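Local structure of alcohol dehydrogenase (Thermus sp., 4CPD) at residues L154-G159 against G291-H296; V82-I87 against L297-V302; A147-D152 against E314-H319; G159-G164 against I185-V190. The protein is a zinc-containing medium-chain dehydrogenase that binds NAD and probably interconverts alcohols and the matching carbonyl compounds. All coordinates share one frame; numbering follows the deposited sequence.

Contacts 1, 2 and 4 are buried, while contact 3 is partly buried and has no fully exposed touching residue. Contacts 1 and 2 both use helix 295-307, and contacts 1 and 4 both use helix 153-163. The loop 147-152 of contact 3 leads straight into helix 153-163. Chemistry changes with place. Contact 1 borders the nicotinamide and mixes backbone hydrogen bonds to NAD with small side chains. Contact 3 is aromatic packing at one end and zinc binding at the other. Contacts 2 and 4 are purely apolar across their segments. F85 N also bonds to G151 O, which ties contact 2 to contact 3.

Contact 1: L154-G159 against G291-H296; sequences LSTAYG and GLANVH. With NAD (nicotinamide-adenine-dinucleotide), chain G.
T156 faces A293 beside the nicotinamide of NAD, with OG1 pointed at the alanine methyl. OG1 lies 3.4 Å from A293 CB and just as near NAD C4N. The other branch of T156, CG2, is anti to the backbone N and lies 3.7 Å from NAD C4N. One side chain thus meets the ring with both its branches. OG1 is also hydrogen-bonded to D152 O, which fixes the rotation of the side chain. With an alanine here, D152 O would probably lose this partner and C4N the packing of both branches. The backbone of 291-296 holds the carboxamide from two positions. A293 N donates to NAD O7N at 2.7 Å and 167°, and NAD N7N donates to G291 O over a longer 3.3 Å. Together they hold the carboxamide by both its oxygen and its nitrogen. Further along, S155 CB packs on V295 CG1 at 3.7 Å, while S155 OG is hydrogen-bonded to A150 O. Helix 153-163 and the loop after strand 286-290 line this part of the coenzyme pocket. V302 of helix 295-307 touches S155, M183 of helix 179-190 touches A157, and L282 of the second subunit packs on L292.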
loop_
_atom_site.group_PDB
_atom_site.type_symbol
_atom_site.label_atom_id
_atom_site.label_comp_id
_atom_site.label_asym_id
_atom_site.label_seq_id
_atom_site.Cartn_x
_atom_site.Cartn_y
_atom_site.Cartn_z
ATOM N N LEU A 154 -8.237 18.974 -5.674
ATOM C CA LEU A 154 -8.881 18.012 -6.555
ATOM C C LEU A 154 -7.898 16.923 -6.981
ATOM O O LEU A 154 -8.202 15.742 -6.947
ATOM C CB LEU A 154 -9.492 18.700 -7.784
ATOM C CG LEU A 154 -10.184 17.783 -8.787
ATOM C CD1 LEU A 154 -11.199 16.878 -8.093
ATOM C CD2 LEU A 154 -10.861 18.586 -9.864
ATOM N N SER A 155 -6.707 17.318 -7.390
ATOM C CA SER A 155 -5.703 16.334 -7.804
ATOM C C SER A 155 -5.237 15.474 -6.619
ATOM O O SER A 155 -4.827 14.345 -6.799
ATOM C CB SER A 155 -4.525 17.047 -8.458
ATOM O OG SER A 155 -4.926 17.660 -9.667
ATOM N N THR A 156 -5.321 16.028 -5.419
ATOM C CA THR A 156 -5.002 15.298 -4.213
ATOM C C THR A 156 -5.996 14.157 -4.005
ATOM O O THR A 156 -5.613 13.005 -3.806
ATOM C CB THR A 156 -4.974 16.254 -2.987
ATOM O OG1 THR A 156 -3.859 17.134 -3.116
ATOM C CG2 THR A 156 -4.807 15.524 -1.719
ATOM N N ALA A 157 -7.273 14.496 -4.022
ATOM C CA ALA A 157 -8.334 13.503 -3.857
ATOM C C ALA A 157 -8.342 12.484 -5.030
ATOM O O ALA A 157 -8.438 11.290 -4.842
ATOM C CB ALA A 157 -9.661 14.212 -3.777
ATOM N N TYR A 158 -8.247 12.984 -6.244
ATOM C CA TYR A 158 -8.169 12.145 -7.430
ATOM C C TYR A 158 -7.031 11.140 -7.245
ATOM O O TYR A 158 -7.228 9.918 -7.368
ATOM C CB TYR A 158 -7.909 13.028 -8.637
ATOM C CG TYR A 158 -7.954 12.325 -9.921
ATOM C CD1 TYR A 158 -9.162 12.103 -10.555
ATOM C CD2 TYR A 158 -6.777 11.889 -10.552
ATOM C CE1 TYR A 158 -9.214 11.446 -11.794
ATOM C CE2 TYR A 158 -6.810 11.242 -11.784
ATOM C CZ TYR A 158 -8.027 11.018 -12.408
ATOM O OH TYR A 158 -8.063 10.354 -13.621
ATOM N N GLY A 159 -5.846 11.659 -6.930
ATOM C CA GLY A 159 -4.646 10.846 -6.781
ATOM C C GLY A 159 -4.882 9.776 -5.725
ATOM O O GLY A 159 -4.601 8.585 -5.948
ATOM N N GLY A 291 0.786 9.511 2.092
ATOM C CA GLY A 291 1.697 10.407 1.410
ATOM C C GLY A 291 1.134 11.761 1.030
ATOM O O GLY A 291 -0.065 11.999 1.105
ATOM N N LEU A 292 2.021 12.648 0.608
ATOM C CA LEU A 292 1.629 13.908 0.040
ATOM C C LEU A 292 1.373 13.724 -1.453
ATOM O O LEU A 292 1.998 12.884 -2.110
ATOM C CB LEU A 292 2.726 14.936 0.282
ATOM C CG LEU A 292 3.194 15.088 1.741
ATOM C CD1 LEU A 292 4.180 16.235 1.858
ATOM C CD2 LEU A 292 2.047 15.310 2.729
ATOM N N ALA A 293 0.466 14.524 -1.993
ATOM C CA ALA A 293 -0.003 14.354 -3.365
ATOM C C ALA A 293 1.088 14.441 -4.344
ATOM O O ALA A 293 2.059 15.138 -4.121
ATOM C CB ALA A 293 -1.005 15.422 -3.684
ATOM N N ASN A 294 0.919 13.748 -5.452
ATOM C CA ASN A 294 1.874 13.792 -6.566
ATOM C C ASN A 294 1.110 14.380 -7.744
ATOM O O ASN A 294 0.860 13.753 -8.783
ATOM C CB ASN A 294 2.404 12.399 -6.865
ATOM C CG ASN A 294 3.375 12.375 -8.016
ATOM O OD1 ASN A 294 3.982 13.382 -8.356
ATOM N ND2 ASN A 294 3.532 11.225 -8.627
ATOM N N VAL A 295 0.728 15.626 -7.543
ATOM C CA VAL A 295 -0.178 16.329 -8.435
ATOM C C VAL A 295 0.194 16.253 -9.903
ATOM O O VAL A 295 -0.680 16.071 -10.751
ATOM C CB VAL A 295 -0.298 17.799 -8.032
ATOM C CG1 VAL A 295 -1.182 18.545 -9.017
ATOM C CG2 VAL A 295 -0.863 17.923 -6.615
ATOM N N HIS A 296 1.472 16.383 -10.198
ATOM C CA HIS A 296 1.934 16.401 -11.592
ATOM C C HIS A 296 1.509 15.160 -12.355
ATOM O O HIS A 296 1.271 15.222 -13.544
ATOM C CB HIS A 296 3.447 16.491 -11.669
ATOM C CG HIS A 296 4.022 17.664 -10.943
ATOM N ND1 HIS A 296 3.979 17.777 -9.570
ATOM C CD2 HIS A 296 4.656 18.774 -11.395
ATOM C CE1 HIS A 296 4.568 18.896 -9.205
ATOM N NE2 HIS A 296 4.976 19.524 -10.293
HETATM P PA NAD G . -10.359 21.023 6.571
HETATM O O1A NAD G . -11.043 22.264 5.993
HETATM O O2A NAD G . -9.726 21.097 7.957
HETATM O O5B NAD G . -11.305 19.710 6.540
HETATM C C5B NAD G . -11.227 18.725 7.570
HETATM C C4B NAD G . -12.591 18.070 7.766
HETATM O O4B NAD G . -12.453 16.883 8.559
HETATM C C3B NAD G . -13.559 19.008 8.496
HETATM O O3B NAD G . -14.875 19.016 7.922
HETATM C C2B NAD G . -13.635 18.435 9.882
HETATM O O2B NAD G . -14.895 18.703 10.504
HETATM C C1B NAD G . -13.422 16.960 9.601
HETATM N N9A NAD G . -12.952 16.282 10.809
HETATM C C8A NAD G . -12.013 16.757 11.652
HETATM N N7A NAD G . -11.841 15.873 12.664
HETATM C C5A NAD G . -12.672 14.825 12.461
HETATM C C6A NAD G . -12.978 13.551 13.142
HETATM N N6A NAD G . -12.319 13.252 14.272
HETATM N N1A NAD G . -13.915 12.718 12.618
HETATM C C2A NAD G . -14.570 13.028 11.481
HETATM N N3A NAD G . -14.337 14.179 10.807
HETATM C C4A NAD G . -13.418 15.098 11.234
HETATM O O3 NAD G . -9.165 20.554 5.579
HETATM P PN NAD G . -9.217 20.255 3.986
HETATM O O1N NAD G . -8.958 21.599 3.334
HETATM O O2N NAD G . -10.392 19.343 3.618
HETATM O O5D NAD G . -7.915 19.308 3.832
HETATM C C5D NAD G . -8.069 17.920 4.191
HETATM C C4D NAD G . -6.837 17.262 4.808
HETATM O O4D NAD G . -5.986 16.819 3.742
HETATM C C3D NAD G . -5.996 18.187 5.688
HETATM O O3D NAD G . -5.405 17.402 6.738
HETATM C C2D NAD G . -4.959 18.757 4.717
HETATM O O2D NAD G . -3.747 19.278 5.318
HETATM C C1D NAD G . -4.731 17.527 3.834
HETATM N N1N NAD G . -4.173 17.829 2.506
HETATM C C2N NAD G . -3.232 16.972 2.098
HETATM C C3N NAD G . -2.600 17.104 0.871
HETATM C C7N NAD G . -1.576 16.058 0.537
HETATM O O7N NAD G . -0.644 16.296 -0.215
HETATM N N7N NAD G . -1.742 14.837 1.084
HETATM C C4N NAD G . -2.964 18.167 0.027
HETATM C C5N NAD G . -3.951 19.061 0.462
HETATM C C6N NAD G . -4.548 18.872 1.719
#

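Contact 2: V82-I87 against L297-V302; sequences VGPFHI and LYIDAV
I299 sends a single methyl group to the end of strand 80-82 and the loop that follows it, at V82, G83 and P84. Its side chain is fully extended, with CG1 anti to the backbone N (chi1 -166°) and CD1 anti to CA. This shape carries CD1 off the helix to P84 CD, 4.0 Å away, the closest approach between the segments. The proline ring and the isoleucine chain cross at about a right angle, and I299 makes all its contacts here through CD1. The rest of the contact is looser. V82 CG1 and G83 C each lie 4.5 Å from I299 CD1. No hydrogen bond joins the segments, and the total buried area is small, at 101 Å². All four touching residues are buried. The solvent side is on the helix, where L297, D300 and A301 are exposed. There D300 OD1 forms a salt bridge with R136 NE, and the backbone of R136 also bonds to that of V82. Further on, H86 ND1 sits over the centre of one face of the F85 ring, 3.8 Å above its plane, and F85 touches NAD. The contact joins the end of strand 80-82 and the loop after it to helix 295-307. That helix also carries V302, which packs on L154 and Y158 of helix 153-163, and Y298, whose OH is hydrogen-bonded to Q163 NE2.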
loop_
_atom_site.group_PDB
_atom_site.type_symbol
_atom_site.label_atom_id
_atom_site.label_comp_id
_atom_site.label_asym_id
_atom_site.label_seq_id
_atom_site.Cartn_x
_atom_site.Cartn_y
_atom_site.Cartn_z
ATOM N N VAL A 82 -2.334 27.180 -14.589
ATOM C CA VAL A 82 -2.455 26.684 -13.264
ATOM C C VAL A 82 -1.242 25.741 -13.000
ATOM O O VAL A 82 -0.543 25.294 -13.926
ATOM C CB VAL A 82 -3.789 25.993 -13.114
ATOM C CG1 VAL A 82 -3.742 24.623 -13.754
ATOM C CG2 VAL A 82 -4.151 25.850 -11.642
ATOM N N GLY A 83 -0.943 25.477 -11.741
ATOM C CA GLY A 83 0.224 24.647 -11.428
ATOM C C GLY A 83 0.027 23.920 -10.128
ATOM O O GLY A 83 -0.758 24.363 -9.295
ATOM N N PRO A 84 0.718 22.794 -9.956
ATOM C CA PRO A 84 0.751 22.089 -8.678
ATOM C C PRO A 84 1.238 22.963 -7.524
ATOM O O PRO A 84 2.086 23.817 -7.706
ATOM C CB PRO A 84 1.773 20.991 -8.914
ATOM C CG PRO A 84 1.707 20.748 -10.372
ATOM C CD PRO A 84 1.530 22.106 -10.969
ATOM N N PHE A 85 0.696 22.730 -6.341
ATOM C CA PHE A 85 1.128 23.423 -5.161
ATOM C C PHE A 85 2.551 23.089 -4.735
ATOM O O PHE A 85 3.099 23.746 -3.875
ATOM C CB PHE A 85 0.163 23.138 -4.017
ATOM C CG PHE A 85 0.248 21.749 -3.447
ATOM C CD1 PHE A 85 1.157 21.441 -2.436
ATOM C CD2 PHE A 85 -0.645 20.770 -3.853
ATOM C CE1 PHE A 85 1.196 20.173 -1.873
ATOM C CE2 PHE A 85 -0.595 19.498 -3.300
ATOM C CZ PHE A 85 0.321 19.203 -2.307
ATOM N N HIS A 86 3.137 22.066 -5.310
ATOM C CA HIS A 86 4.463 21.704 -4.948
ATOM C C HIS A 86 5.303 21.662 -6.216
ATOM O O HIS A 86 4.815 21.306 -7.256
ATOM C CB HIS A 86 4.461 20.358 -4.222
ATOM C CG HIS A 86 4.039 19.211 -5.085
ATOM N ND1 HIS A 86 2.720 18.903 -5.313
ATOM C CD2 HIS A 86 4.761 18.294 -5.770
ATOM C CE1 HIS A 86 2.646 17.839 -6.093
ATOM N NE2 HIS A 86 3.868 17.458 -6.397
ATOM N N ILE A 87 6.580 22.008 -6.105
ATOM C CA ILE A 87 7.427 22.167 -7.268
ATOM C C ILE A 87 8.349 20.995 -7.407
ATOM O O ILE A 87 8.600 20.286 -6.448
ATOM C CB ILE A 87 8.257 23.472 -7.217
ATOM C CG1 ILE A 87 9.264 23.456 -6.061
ATOM C CG2 ILE A 87 7.350 24.669 -7.018
ATOM C CD1 ILE A 87 10.456 24.377 -6.290
ATOM N N LEU A 297 1.448 14.022 -11.660
ATOM C CA LEU A 297 1.123 12.783 -12.300
ATOM C C LEU A 297 -0.315 12.812 -12.841
ATOM O O LEU A 297 -0.574 12.203 -13.848
ATOM C CB LEU A 297 1.309 11.615 -11.319
ATOM C CG LEU A 297 1.318 10.214 -11.981
ATOM C CD1 LEU A 297 2.482 10.082 -12.925
ATOM C CD2 LEU A 297 1.370 9.105 -10.934
ATOM N N TYR A 298 -1.215 13.532 -12.163
ATOM C CA TYR A 298 -2.641 13.501 -12.431
ATOM C C TYR A 298 -3.201 14.752 -13.077
ATOM O O TYR A 298 -4.283 14.730 -13.622
ATOM C CB TYR A 298 -3.370 13.276 -11.111
ATOM C CG TYR A 298 -2.877 12.032 -10.402
ATOM C CD1 TYR A 298 -3.073 10.778 -10.970
ATOM C CD2 TYR A 298 -2.212 12.108 -9.183
ATOM C CE1 TYR A 298 -2.621 9.640 -10.344
ATOM C CE2 TYR A 298 -1.749 10.974 -8.554
ATOM C CZ TYR A 298 -1.957 9.752 -9.144
ATOM O OH TYR A 298 -1.523 8.619 -8.542
ATOM N N ILE A 299 -2.482 15.853 -13.013
ATOM C CA ILE A 299 -3.057 17.147 -13.368
ATOM C C ILE A 299 -3.610 17.211 -14.792
ATOM O O ILE A 299 -4.608 17.842 -15.011
ATOM C CB ILE A 299 -2.042 18.284 -13.141
ATOM C CG1 ILE A 299 -2.740 19.631 -13.170
ATOM C CG2 ILE A 299 -0.937 18.247 -14.193
ATOM C CD1 ILE A 299 -1.869 20.741 -12.644
ATOM N N ASP A 300 -2.990 16.537 -15.753
ATOM C CA ASP A 300 -3.457 16.619 -17.146
ATOM C C ASP A 300 -4.834 15.978 -17.291
ATOM O O ASP A 300 -5.709 16.541 -17.955
ATOM C CB ASP A 300 -2.438 16.016 -18.114
ATOM C CG ASP A 300 -1.122 16.814 -18.141
ATOM O OD1 ASP A 300 -1.166 18.017 -18.446
ATOM O OD2 ASP A 300 -0.040 16.274 -17.796
ATOM N N ALA A 301 -5.032 14.836 -16.629
ATOM C CA ALA A 301 -6.312 14.145 -16.668
ATOM C C ALA A 301 -7.358 14.931 -15.938
ATOM O O ALA A 301 -8.498 14.977 -16.359
ATOM C CB ALA A 301 -6.200 12.774 -16.059
ATOM N N VAL A 302 -6.978 15.548 -14.829
ATOM C CA VAL A 302 -7.946 16.310 -14.036
ATOM C C VAL A 302 -8.461 17.494 -14.856
ATOM O O VAL A 302 -9.647 17.698 -14.990
ATOM C CB VAL A 302 -7.328 16.760 -12.702
ATOM C CG1 VAL A 302 -8.211 17.778 -12.003
ATOM C CG2 VAL A 302 -7.120 15.546 -11.813
#

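Contact 3: A147-D152 against E314-H319; sequences AIFAGD and ERIVSH. With ZN (zinc ion), chain E.
F149 has its CG anti to the carbonyl carbon (chi1 -65°), which sends the ring across to E314, I316 and V317. V317 answers with CG2, which meets the ring at its edge, in plane, 3.8 Å from F149 CZ. E314 comes in obliquely with its backbone, its CA 3.8 Å from F149 CE1. I316 CG1 is a looser neighbour of F149 CE2 at 4.5 Å. Replacing F149 by an alanine is likely to leave V317 CG2 and the backbone of E314 without the ring they pack on. The loop 147-152 ends at one of the two zinc sites of this medium-chain dehydrogenase. D152 OD2 binds the zinc ion at 1.9 Å, and C38 and H59 also bind it. A water is a further ligand, its oxygen 2.5 Å from the zinc ion. The first torsion of D152, with CG anti to the backbone N, turns its carboxylate to the metal. The side chain of D152 also packs on F85. On the other segment, the carboxylate of E314 turns to R146, with OE2 in a salt bridge to NH1. I316 packs on P179 and M183 of helix 179-190.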
loop_
_atom_site.group_PDB
_atom_site.type_symbol
_atom_site.label_atom_id
_atom_site.label_comp_id
_atom_site.label_asym_id
_atom_site.label_seq_id
_atom_site.Cartn_x
_atom_site.Cartn_y
_atom_site.Cartn_z
ATOM N N ALA A 147 -10.613 25.769 -12.739
ATOM C CA ALA A 147 -9.261 25.265 -12.964
ATOM C C ALA A 147 -8.413 25.244 -11.713
ATOM O O ALA A 147 -7.567 24.349 -11.550
ATOM C CB ALA A 147 -8.539 26.069 -14.042
ATOM N N ILE A 148 -8.602 26.219 -10.843
ATOM C CA ILE A 148 -7.672 26.362 -9.719
ATOM C C ILE A 148 -7.541 25.080 -8.886
ATOM O O ILE A 148 -6.468 24.754 -8.413
ATOM C CB ILE A 148 -7.998 27.579 -8.839
ATOM C CG1 ILE A 148 -6.967 27.717 -7.721
ATOM C CG2 ILE A 148 -9.392 27.480 -8.242
ATOM C CD1 ILE A 148 -7.007 29.065 -7.047
ATOM N N PHE A 149 -8.609 24.323 -8.793
ATOM C CA PHE A 149 -8.639 23.102 -7.982
ATOM C C PHE A 149 -7.719 21.985 -8.470
ATOM O O PHE A 149 -7.214 21.176 -7.679
ATOM C CB PHE A 149 -10.055 22.617 -7.879
ATOM C CG PHE A 149 -10.934 23.571 -7.144
ATOM C CD1 PHE A 149 -11.538 24.628 -7.780
ATOM C CD2 PHE A 149 -11.076 23.462 -5.793
ATOM C CE1 PHE A 149 -12.325 25.528 -7.076
ATOM C CE2 PHE A 149 -11.872 24.349 -5.080
ATOM C CZ PHE A 149 -12.503 25.386 -5.728
ATOM N N ALA A 150 -7.436 21.993 -9.767
ATOM C CA ALA A 150 -6.518 21.031 -10.354
ATOM C C ALA A 150 -5.119 21.087 -9.741
ATOM O O ALA A 150 -4.400 20.072 -9.727
ATOM C CB ALA A 150 -6.432 21.246 -11.850
ATOM N N GLY A 151 -4.734 22.269 -9.265
ATOM C CA GLY A 151 -3.402 22.459 -8.738
ATOM C C GLY A 151 -3.173 21.873 -7.361
ATOM O O GLY A 151 -1.992 21.647 -6.984
ATOM N N ASP A 152 -4.265 21.609 -6.619
ATOM C CA ASP A 152 -4.102 21.130 -5.233
ATOM C C ASP A 152 -5.187 20.160 -4.818
ATOM O O ASP A 152 -5.023 18.966 -5.013
ATOM C CB ASP A 152 -3.941 22.332 -4.285
ATOM C CG ASP A 152 -3.785 21.953 -2.867
ATOM O OD1 ASP A 152 -3.871 20.758 -2.523
ATOM O OD2 ASP A 152 -3.611 22.886 -2.064
ATOM N N GLU A 314 -15.724 24.045 -8.197
ATOM C CA GLU A 314 -16.033 25.428 -7.750
ATOM C C GLU A 314 -17.366 25.560 -6.986
ATOM O O GLU A 314 -17.540 26.499 -6.212
ATOM C CB GLU A 314 -16.000 26.452 -8.910
ATOM C CG GLU A 314 -17.222 26.446 -9.824
ATOM C CD GLU A 314 -17.205 25.306 -10.814
ATOM O OE1 GLU A 314 -16.339 24.384 -10.697
ATOM O OE2 GLU A 314 -18.058 25.340 -11.722
ATOM N N ARG A 315 -18.282 24.618 -7.169
ATOM C CA ARG A 315 -19.515 24.646 -6.408
ATOM C C ARG A 315 -19.293 24.694 -4.889
ATOM O O ARG A 315 -20.171 25.092 -4.143
ATOM C CB ARG A 315 -20.399 23.436 -6.728
ATOM C CG ARG A 315 -20.577 23.121 -8.193
ATOM C CD ARG A 315 -21.850 22.331 -8.420
ATOM N NE ARG A 315 -22.981 23.259 -8.531
ATOM C CZ ARG A 315 -23.664 23.532 -9.646
ATOM N NH1 ARG A 315 -23.380 22.925 -10.798
ATOM N NH2 ARG A 315 -24.654 24.421 -9.607
ATOM N N ILE A 316 -18.150 24.267 -4.400
ATOM C CA ILE A 316 -17.967 24.268 -2.948
ATOM C C ILE A 316 -17.479 25.610 -2.418
ATOM O O ILE A 316 -17.422 25.813 -1.213
ATOM C CB ILE A 316 -17.041 23.143 -2.447
ATOM C CG1 ILE A 316 -15.585 23.451 -2.760
ATOM C CG2 ILE A 316 -17.456 21.810 -3.059
ATOM C CD1 ILE A 316 -14.658 22.847 -1.729
ATOM N N VAL A 317 -17.147 26.530 -3.308
ATOM C CA VAL A 317 -16.702 27.858 -2.880
ATOM C C VAL A 317 -17.857 28.599 -2.184
ATOM O O VAL A 317 -18.874 28.903 -2.811
ATOM C CB VAL A 317 -16.190 28.711 -4.057
ATOM C CG1 VAL A 317 -15.749 30.073 -3.547
ATOM C CG2 VAL A 317 -15.040 28.004 -4.734
ATOM N N SER A 318 -17.694 28.877 -0.891
ATOM C CA SER A 318 -18.680 29.639 -0.146
ATOM C C SER A 318 -18.404 31.141 -0.211
ATOM O O SER A 318 -19.326 31.921 -0.160
ATOM C CB SER A 318 -18.715 29.193 1.307
ATOM O OG SER A 318 -17.453 29.403 1.921
ATOM N N HIS A 319 -17.137 31.540 -0.309
ATOM C CA HIS A 319 -16.755 32.952 -0.257
ATOM C C HIS A 319 -15.715 33.347 -1.267
ATOM O O HIS A 319 -14.611 32.827 -1.246
ATOM C CB HIS A 319 -16.152 33.276 1.081
ATOM C CG HIS A 319 -17.103 33.130 2.213
ATOM N ND1 HIS A 319 -17.498 31.900 2.688
ATOM C CD2 HIS A 319 -17.723 34.052 2.980
ATOM C CE1 HIS A 319 -18.311 32.070 3.711
ATOM N NE2 HIS A 319 -18.455 33.366 3.917
HETATM ZN ZN ZN E . -3.222 22.873 -0.186
HETATM O O HOH W 1 -1.740 20.973 0.384
#

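Contact 4: G159-G164 against I185-V190; sequences GGLIQG and IEVAQV
L161 and V187 join two helices of the Rossmann-type coenzyme domain. L161 is on helix 153-163, which leads into the parallel sheet. V187 is on helix 179-190, which follows strand 171-175. V180, near the start of that second helix, binds NAD, but the contact lies near the helix's far end, with the side chain of L161 about 12 Å from NAD. The contact is plain apolar packing. L161 points toward the other helix, with CG anti to its carbonyl carbon (chi1 -66°) and CD1 anti to CA. The extended chain puts CD1 against V187 and A188. V187 also points toward its partner, and the two side chains run in opposing senses, each passing alongside the other. All three touching residues are buried, and no hydrogen bond crosses between the segments. The nearest CA atoms, those of L161 and A188, are 7.4 Å apart. Both helices also hold to the sheet. A188 packs on I196 of strand 195-200, and G160 O accepts a hydrogen bond from S264 OG of strand 262-265. V187 also touches L154 and Y158, so it meets helix 153-163 at three positions. Within the contact, L161 CD1 lies 3.9 Å from A188 N and 4.3 Å from A188 CB. Its nearest neighbour is V187 CG1, 3.6 Å from L161 CD1.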
loop_
_atom_site.group_PDB
_atom_site.type_symbol
_atom_site.label_atom_id
_atom_site.label_comp_id
_atom_site.label_asym_id
_atom_site.label_seq_id
_atom_site.Cartn_x
_atom_site.Cartn_y
_atom_site.Cartn_z
ATOM N N GLY A 159 -5.846 11.659 -6.930
ATOM C CA GLY A 159 -4.646 10.846 -6.781
ATOM C C GLY A 159 -4.882 9.776 -5.725
ATOM O O GLY A 159 -4.601 8.585 -5.948
ATOM N N GLY A 160 -5.438 10.194 -4.595
ATOM C CA GLY A 160 -5.730 9.277 -3.526
ATOM C C GLY A 160 -6.535 8.105 -4.022
ATOM O O GLY A 160 -6.239 6.956 -3.686
ATOM N N LEU A 161 -7.549 8.399 -4.836
ATOM C CA LEU A 161 -8.467 7.382 -5.327
ATOM C C LEU A 161 -7.852 6.526 -6.413
ATOM O O LEU A 161 -8.083 5.302 -6.440
ATOM C CB LEU A 161 -9.745 7.998 -5.850
ATOM C CG LEU A 161 -10.579 8.671 -4.779
ATOM C CD1 LEU A 161 -11.670 9.506 -5.440
ATOM C CD2 LEU A 161 -11.154 7.643 -3.838
ATOM N N ILE A 162 -7.089 7.125 -7.319
ATOM C CA ILE A 162 -6.416 6.289 -8.336
ATOM C C ILE A 162 -5.387 5.317 -7.713
ATOM O O ILE A 162 -5.326 4.133 -8.092
ATOM C CB ILE A 162 -5.714 7.118 -9.404
ATOM C CG1 ILE A 162 -6.731 7.989 -10.142
ATOM C CG2 ILE A 162 -4.989 6.228 -10.390
ATOM C CD1 ILE A 162 -7.755 7.243 -10.945
ATOM N N GLN A 163 -4.605 5.820 -6.761
ATOM C CA GLN A 163 -3.622 5.008 -6.086
ATOM C C GLN A 163 -4.321 3.930 -5.275
ATOM O O GLN A 163 -3.830 2.801 -5.158
ATOM C CB GLN A 163 -2.691 5.888 -5.235
ATOM C CG GLN A 163 -1.662 6.667 -6.073
ATOM C CD GLN A 163 -1.093 7.886 -5.359
ATOM O OE1 GLN A 163 -1.092 7.945 -4.132
ATOM N NE2 GLN A 163 -0.607 8.865 -6.126
ATOM N N GLY A 164 -5.495 4.262 -4.753
ATOM C CA GLY A 164 -6.319 3.302 -4.016
ATOM C C GLY A 164 -6.998 2.283 -4.911
ATOM O O GLY A 164 -7.746 1.437 -4.447
ATOM N N ILE A 185 -15.479 12.655 -2.984
ATOM C CA ILE A 185 -16.843 12.193 -3.222
ATOM C C ILE A 185 -17.265 12.376 -4.680
ATOM O O ILE A 185 -17.679 11.431 -5.337
ATOM C CB ILE A 185 -17.835 12.894 -2.309
ATOM C CG1 ILE A 185 -17.633 12.417 -0.889
ATOM C CG2 ILE A 185 -19.249 12.559 -2.712
ATOM C CD1 ILE A 185 -18.263 13.330 0.144
ATOM N N GLU A 186 -17.141 13.587 -5.188
ATOM C CA GLU A 186 -17.523 13.862 -6.571
ATOM C C GLU A 186 -16.768 12.949 -7.518
ATOM O O GLU A 186 -17.368 12.370 -8.388
ATOM C CB GLU A 186 -17.247 15.323 -6.923
ATOM C CG GLU A 186 -17.995 15.839 -8.144
ATOM C CD GLU A 186 -17.741 17.324 -8.434
ATOM O OE1 GLU A 186 -17.199 18.056 -7.581
ATOM O OE2 GLU A 186 -18.110 17.776 -9.523
ATOM N N VAL A 187 -15.449 12.839 -7.349
ATOM C CA VAL A 187 -14.612 12.041 -8.250
ATOM C C VAL A 187 -15.068 10.599 -8.189
ATOM O O VAL A 187 -15.256 9.948 -9.227
ATOM C CB VAL A 187 -13.126 12.076 -7.857
ATOM C CG1 VAL A 187 -12.331 11.052 -8.665
ATOM C CG2 VAL A 187 -12.544 13.465 -8.045
ATOM N N ALA A 188 -15.246 10.094 -6.972
ATOM C CA ALA A 188 -15.620 8.696 -6.816
ATOM C C ALA A 188 -16.869 8.396 -7.649
ATOM O O ALA A 188 -16.936 7.402 -8.380
ATOM C CB ALA A 188 -15.848 8.362 -5.362
ATOM N N GLN A 189 -17.837 9.295 -7.564
ATOM C CA GLN A 189 -19.042 9.249 -8.424
ATOM C C GLN A 189 -18.725 9.065 -9.896
ATOM O O GLN A 189 -19.099 8.097 -10.495
ATOM C CB GLN A 189 -19.840 10.536 -8.293
ATOM C CG GLN A 189 -21.272 10.388 -8.731
ATOM C CD GLN A 189 -22.082 9.660 -7.681
ATOM O OE1 GLN A 189 -21.775 9.738 -6.501
ATOM N NE2 GLN A 189 -23.121 8.946 -8.107
ATOM N N VAL A 190 -17.967 9.971 -10.454
ATOM C CA VAL A 190 -17.644 9.914 -11.872
ATOM C C VAL A 190 -16.752 8.699 -12.263
ATOM O O VAL A 190 -16.728 8.301 -13.429
ATOM C CB VAL A 190 -17.012 11.264 -12.254
ATOM C CG1 VAL A 190 -16.410 11.250 -13.656
ATOM C CG2 VAL A 190 -18.060 12.355 -12.076
#